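Local coordinates for acidocalcisomal pyrophosphatase (Trypanosoma brucei brucei, PDB 5C5V), which probably hydrolyses inorganic pyrophosphate to phosphate with the help of magnesium ions, as other members of the soluble pyrophosphatase family do, at residues A[164-169]-A[177-182]; A[221-226]-A[257-262]; A[249-254]-A[295-300]. One frame throughout, in Å; residues are numbered along the deposited sequence.

Contact 1 of 3, residues A[164-169]-A[177-182]. With MG (magnesium ion), chain F; 2PN (imidodiphosphoric acid), chain C.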
loop_
_atom_site.group_PDB
_atom_site.type_symbol
_atom_site.label_atom_id
_atom_site.label_comp_id
_atom_site.label_asym_id
_atom_site.label_seq_id
_atom_site.Cartn_x
_atom_site.Cartn_y
_atom_site.Cartn_z
ATOM N N ALA A 164 -6.722 -18.960 -21.865
ATOM C CA ALA A 164 -5.978 -19.420 -23.050
ATOM C C ALA A 164 -4.608 -19.884 -22.582
ATOM O O ALA A 164 -3.883 -19.118 -21.956
ATOM C CB ALA A 164 -5.853 -18.327 -24.097
ATOM N N LYS A 165 -4.281 -21.148 -22.833
ATOM C CA LYS A 165 -3.062 -21.732 -22.292
ATOM C C LYS A 165 -1.850 -21.491 -23.203
ATOM O O LYS A 165 -1.415 -22.376 -23.935
ATOM C CB LYS A 165 -3.259 -23.226 -22.045
ATOM C CG LYS A 165 -2.608 -23.747 -20.770
ATOM C CD LYS A 165 -1.099 -23.824 -20.869
ATOM C CE LYS A 165 -0.469 -24.375 -19.592
ATOM N NZ LYS A 165 1.035 -24.412 -19.659
ATOM N N PHE A 166 -1.319 -20.275 -23.149
ATOM C CA PHE A 166 -0.104 -19.956 -23.861
ATOM C C PHE A 166 1.087 -20.578 -23.134
ATOM O O PHE A 166 1.023 -20.809 -21.928
ATOM C CB PHE A 166 0.060 -18.452 -23.990
ATOM C CG PHE A 166 -1.015 -17.802 -24.804
ATOM C CD1 PHE A 166 -1.969 -16.992 -24.204
ATOM C CD2 PHE A 166 -1.084 -18.011 -26.166
ATOM C CE1 PHE A 166 -2.956 -16.393 -24.956
ATOM C CE2 PHE A 166 -2.063 -17.410 -26.928
ATOM C CZ PHE A 166 -3.012 -16.606 -26.324
ATOM N N GLU A 167 2.141 -20.863 -23.896
ATOM C CA GLU A 167 3.343 -21.551 -23.441
ATOM C C GLU A 167 4.523 -21.094 -24.295
ATOM O O GLU A 167 4.376 -20.857 -25.493
ATOM C CB GLU A 167 3.218 -23.072 -23.586
ATOM C CG GLU A 167 2.459 -23.795 -22.493
ATOM C CD GLU A 167 2.476 -25.320 -22.674
ATOM O OE1 GLU A 167 3.127 -25.809 -23.634
ATOM O OE2 GLU A 167 1.829 -26.029 -21.853
ATOM N N ILE A 168 5.696 -20.993 -23.689
ATOM C CA ILE A 168 6.919 -20.887 -24.458
ATOM C C ILE A 168 7.055 -22.151 -25.301
ATOM O O ILE A 168 6.962 -23.252 -24.763
ATOM C CB ILE A 168 8.145 -20.725 -23.551
ATOM C CG1 ILE A 168 8.058 -19.397 -22.786
ATOM C CG2 ILE A 168 9.407 -20.834 -24.365
ATOM C CD1 ILE A 168 9.203 -19.167 -21.825
ATOM N N ALA A 169 7.199 -21.999 -26.616
ATOM C CA ALA A 169 7.332 -23.159 -27.494
ATOM C C ALA A 169 8.773 -23.683 -27.448
ATOM O O ALA A 169 9.657 -23.222 -28.187
ATOM C CB ALA A 169 6.925 -22.816 -28.916
ATOM N N ILE A 177 6.345 -17.604 -27.883
ATOM C CA ILE A 177 5.179 -18.066 -27.153
ATOM C C ILE A 177 4.075 -18.442 -28.128
ATOM O O ILE A 177 3.797 -17.735 -29.095
ATOM C CB ILE A 177 4.687 -17.024 -26.174
ATOM C CG1 ILE A 177 5.602 -17.028 -24.950
ATOM C CG2 ILE A 177 3.264 -17.336 -25.759
ATOM C CD1 ILE A 177 5.361 -15.867 -24.002
ATOM N N LYS A 178 3.473 -19.591 -27.877
ATOM C CA LYS A 178 2.338 -20.042 -28.661
ATOM C C LYS A 178 1.234 -20.569 -27.749
ATOM O O LYS A 178 1.425 -20.725 -26.532
ATOM C CB LYS A 178 2.762 -21.124 -29.650
ATOM C CG LYS A 178 3.054 -22.457 -29.003
ATOM C CD LYS A 178 3.473 -23.476 -30.055
ATOM C CE LYS A 178 3.460 -24.895 -29.513
ATOM N NZ LYS A 178 3.120 -25.882 -30.583
ATOM N N GLN A 179 0.070 -20.823 -28.332
ATOM C CA GLN A 179 -0.975 -21.481 -27.577
ATOM C C GLN A 179 -0.774 -22.990 -27.673
ATOM O O GLN A 179 -0.603 -23.545 -28.762
ATOM C CB GLN A 179 -2.364 -21.072 -28.072
ATOM C CG GLN A 179 -3.471 -21.463 -27.109
ATOM C CD GLN A 179 -4.792 -20.776 -27.399
ATOM O OE1 GLN A 179 -4.889 -19.925 -28.283
ATOM N NE2 GLN A 179 -5.822 -21.156 -26.656
ATOM N N ASP A 180 -0.764 -23.646 -26.521
ATOM C CA ASP A 180 -0.697 -25.093 -26.468
ATOM C C ASP A 180 -1.877 -25.703 -27.234
ATOM O O ASP A 180 -2.944 -25.092 -27.340
ATOM C CB ASP A 180 -0.682 -25.554 -25.010
ATOM C CG ASP A 180 -0.314 -27.006 -24.860
ATOM O OD1 ASP A 180 0.224 -27.600 -25.825
ATOM O OD2 ASP A 180 -0.558 -27.558 -23.765
ATOM N N ILE A 181 -1.660 -26.891 -27.790
ATOM C CA ILE A 181 -2.676 -27.607 -28.555
ATOM C C ILE A 181 -3.163 -28.836 -27.781
ATOM O O ILE A 181 -2.362 -29.702 -27.400
ATOM C CB ILE A 181 -2.129 -28.075 -29.934
ATOM C CG1 ILE A 181 -1.589 -26.889 -30.753
ATOM C CG2 ILE A 181 -3.204 -28.852 -30.704
ATOM C CD1 ILE A 181 -2.650 -25.871 -31.136
ATOM N N LYS A 182 -4.465 -28.921 -27.536
ATOM C CA LYS A 182 -4.998 -30.091 -26.856
ATOM C C LYS A 182 -6.204 -30.624 -27.605
ATOM O O LYS A 182 -7.139 -29.873 -27.891
ATOM C CB LYS A 182 -5.365 -29.771 -25.404
ATOM C CG LYS A 182 -5.849 -30.991 -24.648
ATOM C CD LYS A 182 -5.957 -30.753 -23.151
ATOM C CE LYS A 182 -6.535 -31.985 -22.461
ATOM N NZ LYS A 182 -5.803 -33.217 -22.855
HETATM MG MG MG F . 2.190 -27.926 -20.759
HETATM P P1 2PN C . 0.383 -27.989 -17.964
HETATM O O1 2PN C . 0.487 -28.232 -19.492
HETATM O O2 2PN C . 0.985 -29.221 -17.234
HETATM O O3 2PN C . -1.101 -27.713 -17.594
HETATM N N1 2PN C . 1.208 -26.630 -17.585
HETATM P P2 2PN C . 2.840 -26.489 -17.617
HETATM O O4 2PN C . 3.408 -26.928 -19.016
HETATM O O5 2PN C . 3.386 -27.422 -16.553
HETATM O O6 2PN C . 3.228 -25.103 -17.345
HETATM O O HOH W 1 3.966 -28.011 -22.090
HETATM O O HOH W 2 1.253 -29.123 -22.126
HETATM O O HOH W 3 2.635 -29.921 -20.232
#

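Contact 2 of 3, residues A[221-226]-A[257-262]. With MG (magnesium ion), chain E; MG (magnesium ion), chain G; 2PN (imidodiphosphoric acid), chain C.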
loop_
_atom_site.group_PDB
_atom_site.type_symbol
_atom_site.label_atom_id
_atom_site.label_comp_id
_atom_site.label_asym_id
_atom_site.label_seq_id
_atom_site.Cartn_x
_atom_site.Cartn_y
_atom_site.Cartn_z
ATOM N N ASP A 221 10.070 -28.795 -19.141
ATOM C CA ASP A 221 9.695 -27.406 -19.419
ATOM C C ASP A 221 10.453 -26.457 -18.504
ATOM O O ASP A 221 11.003 -26.878 -17.494
ATOM C CB ASP A 221 8.185 -27.184 -19.223
ATOM C CG ASP A 221 7.391 -27.247 -20.518
ATOM O OD1 ASP A 221 7.874 -26.753 -21.554
ATOM O OD2 ASP A 221 6.256 -27.769 -20.505
ATOM N N PRO A 222 10.478 -25.163 -18.848
ATOM C CA PRO A 222 10.986 -24.198 -17.866
ATOM C C PRO A 222 10.215 -24.296 -16.547
ATOM O O PRO A 222 9.066 -24.733 -16.551
ATOM C CB PRO A 222 10.743 -22.849 -18.545
ATOM C CG PRO A 222 10.683 -23.163 -19.982
ATOM C CD PRO A 222 10.070 -24.508 -20.100
ATOM N N VAL A 223 10.846 -23.912 -15.445
ATOM C CA VAL A 223 10.192 -23.894 -14.143
ATOM C C VAL A 223 8.982 -22.951 -14.138
ATOM O O VAL A 223 9.046 -21.815 -14.623
ATOM C CB VAL A 223 11.188 -23.481 -13.035
ATOM C CG1 VAL A 223 10.480 -23.263 -11.694
ATOM C CG2 VAL A 223 12.277 -24.528 -12.897
ATOM N N ASP A 224 7.879 -23.441 -13.584
ATOM C CA ASP A 224 6.612 -22.722 -13.588
ATOM C C ASP A 224 6.498 -21.768 -12.408
ATOM O O ASP A 224 6.934 -22.077 -11.305
ATOM C CB ASP A 224 5.444 -23.712 -13.578
ATOM C CG ASP A 224 5.380 -24.560 -14.847
ATOM O OD1 ASP A 224 5.610 -24.018 -15.950
ATOM O OD2 ASP A 224 5.108 -25.768 -14.731
ATOM N N ALA A 225 5.900 -20.606 -12.646
ATOM C CA ALA A 225 5.749 -19.602 -11.602
ATOM C C ALA A 225 4.315 -19.061 -11.526
ATOM O O ALA A 225 3.652 -18.865 -12.548
ATOM C CB ALA A 225 6.735 -18.461 -11.821
ATOM N N VAL A 226 3.846 -18.833 -10.304
ATOM C CA VAL A 226 2.560 -18.190 -10.086
ATOM C C VAL A 226 2.807 -16.842 -9.428
ATOM O O VAL A 226 3.317 -16.778 -8.309
ATOM C CB VAL A 226 1.643 -19.051 -9.192
ATOM C CG1 VAL A 226 0.211 -18.551 -9.279
ATOM C CG2 VAL A 226 1.722 -20.505 -9.618
ATOM N N TRP A 257 7.378 -28.358 -10.207
ATOM C CA TRP A 257 7.410 -27.312 -9.194
ATOM C C TRP A 257 6.598 -26.116 -9.612
ATOM O O TRP A 257 6.642 -25.704 -10.768
ATOM C CB TRP A 257 8.838 -26.835 -8.920
ATOM C CG TRP A 257 9.793 -27.864 -8.436
ATOM C CD1 TRP A 257 10.802 -28.441 -9.151
ATOM C CD2 TRP A 257 9.864 -28.426 -7.119
ATOM N NE1 TRP A 257 11.494 -29.333 -8.365
ATOM C CE2 TRP A 257 10.941 -29.342 -7.112
ATOM C CE3 TRP A 257 9.125 -28.244 -5.945
ATOM C CZ2 TRP A 257 11.297 -30.071 -5.982
ATOM C CZ3 TRP A 257 9.476 -28.970 -4.822
ATOM C CH2 TRP A 257 10.555 -29.872 -4.848
ATOM N N LYS A 258 5.871 -25.550 -8.657
ATOM C CA LYS A 258 5.127 -24.317 -8.885
ATOM C C LYS A 258 5.622 -23.262 -7.919
ATOM O O LYS A 258 5.294 -23.294 -6.730
ATOM C CB LYS A 258 3.625 -24.552 -8.718
ATOM C CG LYS A 258 3.018 -25.489 -9.757
ATOM C CD LYS A 258 2.837 -24.800 -11.096
ATOM C CE LYS A 258 2.224 -25.741 -12.117
ATOM N NZ LYS A 258 3.164 -26.827 -12.495
ATOM N N VAL A 259 6.438 -22.344 -8.424
ATOM C CA VAL A 259 7.014 -21.315 -7.573
ATOM C C VAL A 259 6.002 -20.203 -7.325
ATOM O O VAL A 259 5.374 -19.699 -8.259
ATOM C CB VAL A 259 8.307 -20.720 -8.179
ATOM C CG1 VAL A 259 8.818 -19.562 -7.322
ATOM C CG2 VAL A 259 9.379 -21.790 -8.314
ATOM N N VAL A 260 5.843 -19.839 -6.055
ATOM C CA VAL A 260 4.989 -18.726 -5.674
ATOM C C VAL A 260 5.859 -17.492 -5.600
ATOM O O VAL A 260 6.880 -17.487 -4.907
ATOM C CB VAL A 260 4.285 -18.951 -4.301
ATOM C CG1 VAL A 260 3.449 -17.719 -3.925
ATOM C CG2 VAL A 260 3.404 -20.196 -4.329
ATOM N N CYS A 261 5.467 -16.444 -6.314
ATOM C CA CYS A 261 6.273 -15.229 -6.330
ATOM C C CYS A 261 5.377 -14.017 -6.389
ATOM O O CYS A 261 4.172 -14.136 -6.637
ATOM C CB CYS A 261 7.242 -15.234 -7.521
ATOM S SG CYS A 261 6.400 -15.216 -9.127
ATOM N N ILE A 262 5.957 -12.845 -6.171
ATOM C CA ILE A 262 5.178 -11.622 -6.294
ATOM C C ILE A 262 5.981 -10.508 -6.940
ATOM O O ILE A 262 7.161 -10.330 -6.657
ATOM C CB ILE A 262 4.647 -11.130 -4.929
ATOM C CG1 ILE A 262 3.737 -9.916 -5.137
ATOM C CG2 ILE A 262 5.788 -10.810 -3.973
ATOM C CD1 ILE A 262 2.997 -9.503 -3.900
HETATM MG MG MG E . 5.342 -27.433 -15.830
HETATM MG MG MG G . 5.044 -24.765 -17.689
HETATM P P1 2PN C . 0.383 -27.989 -17.964
HETATM O O1 2PN C . 0.487 -28.232 -19.492
HETATM O O2 2PN C . 0.985 -29.221 -17.234
HETATM O O3 2PN C . -1.101 -27.713 -17.594
HETATM N N1 2PN C . 1.208 -26.630 -17.585
HETATM P P2 2PN C . 2.840 -26.489 -17.617
HETATM O O4 2PN C . 3.408 -26.928 -19.016
HETATM O O5 2PN C . 3.386 -27.422 -16.553
HETATM O O6 2PN C . 3.228 -25.103 -17.345
HETATM O O HOH W 4 5.586 -26.741 -17.613
HETATM O O HOH W 5 7.494 -26.944 -15.655
HETATM O O HOH W 6 7.198 -24.106 -18.266
HETATM O O HOH W 7 4.723 -24.655 -19.918
HETATM O O HOH W 8 4.859 -22.700 -17.782
#

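Contact 3 of 3, residues A[249-254]-A[295-300]. With MG (magnesium ion), chain D; 2PN (imidodiphosphoric acid), chain C.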
loop_
_atom_site.group_PDB
_atom_site.type_symbol
_atom_site.label_atom_id
_atom_site.label_comp_id
_atom_site.label_asym_id
_atom_site.label_seq_id
_atom_site.Cartn_x
_atom_site.Cartn_y
_atom_site.Cartn_z
ATOM N N MET A 249 4.406 -29.814 -6.912
ATOM C CA MET A 249 3.457 -30.509 -7.766
ATOM C C MET A 249 4.118 -31.598 -8.609
ATOM O O MET A 249 5.124 -31.345 -9.284
ATOM C CB MET A 249 2.769 -29.507 -8.689
ATOM C CG MET A 249 1.808 -30.131 -9.675
ATOM S SD MET A 249 0.982 -28.845 -10.637
ATOM C CE MET A 249 -0.025 -29.840 -11.751
ATOM N N ILE A 250 3.548 -32.802 -8.564
ATOM C CA ILE A 250 3.908 -33.892 -9.473
ATOM C C ILE A 250 2.772 -34.048 -10.489
ATOM O O ILE A 250 1.672 -34.453 -10.136
ATOM C CB ILE A 250 4.116 -35.245 -8.737
ATOM C CG1 ILE A 250 4.922 -35.069 -7.451
ATOM C CG2 ILE A 250 4.761 -36.283 -9.656
ATOM C CD1 ILE A 250 6.223 -34.426 -7.667
ATOM N N ASP A 251 3.045 -33.742 -11.748
ATOM C CA ASP A 251 2.022 -33.668 -12.785
ATOM C C ASP A 251 2.201 -34.790 -13.816
ATOM O O ASP A 251 3.198 -34.804 -14.547
ATOM C CB ASP A 251 2.092 -32.283 -13.456
ATOM C CG ASP A 251 0.978 -32.050 -14.458
ATOM O OD1 ASP A 251 0.118 -32.944 -14.604
ATOM O OD2 ASP A 251 0.967 -30.978 -15.106
ATOM N N GLU A 252 1.259 -35.734 -13.874
ATOM C CA GLU A 252 1.368 -36.854 -14.823
ATOM C C GLU A 252 2.710 -37.589 -14.693
ATOM O O GLU A 252 3.334 -37.943 -15.689
ATOM C CB GLU A 252 1.187 -36.355 -16.267
ATOM C CG GLU A 252 -0.208 -35.778 -16.576
ATOM C CD GLU A 252 -0.204 -34.731 -17.709
ATOM O OE1 GLU A 252 0.883 -34.275 -18.134
ATOM O OE2 GLU A 252 -1.296 -34.354 -18.189
ATOM N N GLY A 253 3.178 -37.775 -13.467
ATOM C CA GLY A 253 4.404 -38.514 -13.244
ATOM C C GLY A 253 5.694 -37.712 -13.410
ATOM O O GLY A 253 6.774 -38.285 -13.329
ATOM N N LYS A 254 5.600 -36.401 -13.631
ATOM C CA LYS A 254 6.803 -35.578 -13.792
ATOM C C LYS A 254 6.881 -34.508 -12.698
ATOM O O LYS A 254 5.857 -33.978 -12.279
ATOM C CB LYS A 254 6.822 -34.866 -15.152
ATOM C CG LYS A 254 6.288 -35.627 -16.347
ATOM C CD LYS A 254 7.088 -36.831 -16.734
ATOM C CE LYS A 254 6.426 -37.476 -17.948
ATOM N NZ LYS A 254 6.214 -36.483 -19.049
ATOM N N VAL A 295 -6.730 -30.184 -9.048
ATOM C CA VAL A 295 -7.899 -30.743 -9.719
ATOM C C VAL A 295 -8.124 -30.311 -11.168
ATOM O O VAL A 295 -8.992 -30.880 -11.837
ATOM C CB VAL A 295 -9.208 -30.383 -8.955
ATOM C CG1 VAL A 295 -9.098 -30.751 -7.492
ATOM C CG2 VAL A 295 -9.543 -28.895 -9.109
ATOM N N TYR A 296 -7.366 -29.331 -11.668
ATOM C CA TYR A 296 -7.785 -28.668 -12.910
ATOM C C TYR A 296 -7.850 -29.575 -14.137
ATOM O O TYR A 296 -8.626 -29.312 -15.039
ATOM C CB TYR A 296 -6.894 -27.448 -13.205
ATOM C CG TYR A 296 -5.479 -27.701 -13.716
ATOM C CD1 TYR A 296 -5.084 -27.237 -14.966
ATOM C CD2 TYR A 296 -4.530 -28.350 -12.930
ATOM C CE1 TYR A 296 -3.771 -27.430 -15.442
ATOM C CE2 TYR A 296 -3.222 -28.568 -13.398
ATOM C CZ TYR A 296 -2.852 -28.093 -14.650
ATOM O OH TYR A 296 -1.580 -28.292 -15.101
ATOM N N LYS A 297 -7.085 -30.659 -14.163
ATOM C CA LYS A 297 -7.100 -31.527 -15.339
ATOM C C LYS A 297 -8.136 -32.650 -15.259
ATOM O O LYS A 297 -8.376 -33.342 -16.246
ATOM C CB LYS A 297 -5.706 -32.130 -15.578
ATOM C CG LYS A 297 -4.676 -31.120 -16.108
ATOM C CD LYS A 297 -3.296 -31.762 -16.296
ATOM C CE LYS A 297 -2.244 -30.728 -16.720
ATOM N NZ LYS A 297 -0.888 -31.319 -16.983
ATOM N N ILE A 298 -8.751 -32.824 -14.095
ATOM C CA ILE A 298 -9.701 -33.914 -13.894
ATOM C C ILE A 298 -10.895 -33.785 -14.834
ATOM O O ILE A 298 -11.338 -34.771 -15.421
ATOM C CB ILE A 298 -10.194 -33.979 -12.435
ATOM C CG1 ILE A 298 -9.048 -34.396 -11.515
ATOM C CG2 ILE A 298 -11.340 -34.967 -12.312
ATOM C CD1 ILE A 298 -9.407 -34.409 -10.044
ATOM N N CYS A 299 -11.401 -32.565 -14.990
ATOM C CA CYS A 299 -12.516 -32.318 -15.901
ATOM C C CYS A 299 -12.112 -32.530 -17.360
ATOM O O CYS A 299 -12.965 -32.532 -18.248
ATOM C CB CYS A 299 -13.047 -30.888 -15.717
ATOM S SG CYS A 299 -11.914 -29.572 -16.300
ATOM N N GLN A 300 -10.817 -32.744 -17.596
ATOM C CA GLN A 300 -10.290 -32.949 -18.950
ATOM C C GLN A 300 -9.941 -34.403 -19.217
ATOM O O GLN A 300 -9.472 -34.741 -20.293
ATOM C CB GLN A 300 -9.037 -32.099 -19.184
ATOM C CG GLN A 300 -9.252 -30.599 -19.203
ATOM C CD GLN A 300 -9.598 -30.070 -20.589
ATOM O OE1 GLN A 300 -10.411 -30.655 -21.316
ATOM N NE2 GLN A 300 -8.977 -28.956 -20.961
HETATM MG MG MG D . 2.302 -29.221 -15.618
HETATM P P1 2PN C . 0.383 -27.989 -17.964
HETATM O O1 2PN C . 0.487 -28.232 -19.492
HETATM O O2 2PN C . 0.985 -29.221 -17.234
HETATM O O3 2PN C . -1.101 -27.713 -17.594
HETATM N N1 2PN C . 1.208 -26.630 -17.585
HETATM P P2 2PN C . 2.840 -26.489 -17.617
HETATM O O4 2PN C . 3.408 -26.928 -19.016
HETATM O O5 2PN C . 3.386 -27.422 -16.553
HETATM O O6 2PN C . 3.228 -25.103 -17.345
HETATM O O HOH W 9 1.070 -27.830 -14.675
HETATM O O HOH W 10 3.584 -30.569 -16.851
#

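Contact 1 of 3, residues A[164-169]-A[177-182]
The antiparallel hairpin of strands 166-168 and 177-182 places a magnesium ligand in the imidodiphosphate pocket, and Glu167 and Lys178 form its hydrogen-bonded pair. Glu167 N donates to Lys178 O over 2.7 Å, and Lys178 N returns a bond to Glu167 O. Two residues along each strand, Asp180 N donates to Lys165 O at 3.0 Å, which ties the end of the ladder together. On the face that carries Phe166, Ile168, Ile177 and Gln179, the CB methylene of Gln179 lies 3.8 Å from Phe166 CD2, and the Gln179 amide NE2 bonds to the Arg187 carbonyl.

The other face is polar. From CG outward the Glu167 chain runs extended (chi2 -176°), which carries OE2 to a magnesium ion at 2.2 Å; two imidodiphosphate oxygens and three waters complete that shell. The same OE2 accepts Lys165 NZ at 2.8 Å through its anti lone pair. The carboxylates of Glu167 and Asp180 stack with planes 24° apart, Glu167 OE2 and Asp180 OD2 being 3.4 Å from each other. Asp180 OD2 also takes a magnesium-bound water and a salt bridge from Arg187. The metal, Lys165 and Arg187 probably offset the charge that would otherwise push these two carboxylates apart.

Contact 2 of 3, residues A[221-226]-A[257-262]
Asp224 OD2 is gripped by a magnesium ion and by an ammonium group from the other segment: the metal lies at 2.0 Å and Lys258 NZ at 3.1 Å. The lysine comes from the anti side of OD2, 27° out of the carboxylate plane, and forms a salt bridge there. Bends at chi2 (-76°) and chi4 (-69°) fold the Lys258 chain back over Asp224, with CD passing 3.8 Å from Asp224 CB. A second bond, to the Asp256 carbonyl, helps fix the ammonium group, which also makes a cation-pi contact with Phe293.

The other carboxylate oxygen, Asp224 OD1, binds a second magnesium at 2.0 Å. One side chain thus spans two ions, which also share a water and each hold an oxygen of the same imidodiphosphate phosphorus. That water makes a weak hydrogen bond to Asp221 OD2, while Pro222 O accepts one water from each metal shell. Asp219 and Asp256 complete the shell of the ion on OD2.

Behind the ions, strands 224-227 and 254-263 run parallel within the mixed sheet of the pyrophosphatase domain. Val259 is held by both its backbone N and its backbone O: the N donates to Asp224 O, and the O accepts Val226 N at 2.7 Å. Cys261 N continues the ladder to Val226 O. Beside these bonds Val223 CG1 meets Val259 CG2 at 3.8 Å, the valines crossing at a slant, and Ala225 CB approaches Cys261 SG at 4.2 Å. Helix 316-336 packs against both segments, Val223 touching its Ser326 and Trp257 its Tyr318 and Val322.

Contact 3 of 3, residues A[249-254]-A[295-300]
Lys297 reaches across to Asp251 with its chain extended beyond CG, and each successive part of it has a different neighbour. CB points toward segment 249-254. CG sits 3.7 Å above the centre of the Tyr296 ring, so the methylene covers one face of the residue preceding it in the chain. CD passes Glu252 OE2 at 3.8 Å, and CE comes within 3.3 Å of imidodiphosphate O3. At the tip, NZ donates to Asp251 OD2 at 2.7 Å through the syn lone pair of that oxygen. Lys297 NZ also donates to imidodiphosphate O2 at 2.8 Å. Its bonds to Asp251 OD1 and Glu252 OE2 are weak.

Asp251 closes strand 238-251 and opens a type I' turn to Lys254, the tight connection of a beta hairpin with strand 254-263. Its CG stands anti to the backbone N (chi1 -174°), which brings OD2 to a magnesium ion at 2.3 Å; Asp256 lies beside it on the same metal. Tyr296 approaches with its ring edge. In the ring plane are the Met249 CE methyl, 3.8 Å from Tyr296 CE2, and imidodiphosphate O3, to which Tyr296 OH donates at 2.6 Å. The hydroxyl also accepts a bond from a magnesium-bound water, and Trp292 stacks on the ring.

The phosphoryl group of O2 and O3 is held by metal, ammonium and phenol, and the same ion also takes O5 of the other. Lys297 and the magnesium ion together probably ease the repulsion between carboxylates and phosphoryl oxygens.

Overall arrangement
All three contacts meet at one imidodiphosphate, each from a different part of the fold, with centres about 16 to 17 Å apart. Contact 2 is the most deeply buried: every touching residue is enclosed, and parallel strands supply its backbone ladder. Contact 1 is a hairpin in a separate small antiparallel sheet that also takes in strand 185-186; its polar face is partly exposed. Contact 3 has no backbone ladder between its segments; it joins a hairpin turn to the loop after helix 285-295 through side chains alone and reaches the surface at Glu252. Contacts 2 and 3 share the mixed sheet, where strands 238-251 and 254-263 are neighbours and Lys258 NZ packs 3.5 Å from Met249 SD. Contacts 1 and 3 touch through Lys182 and Gln300.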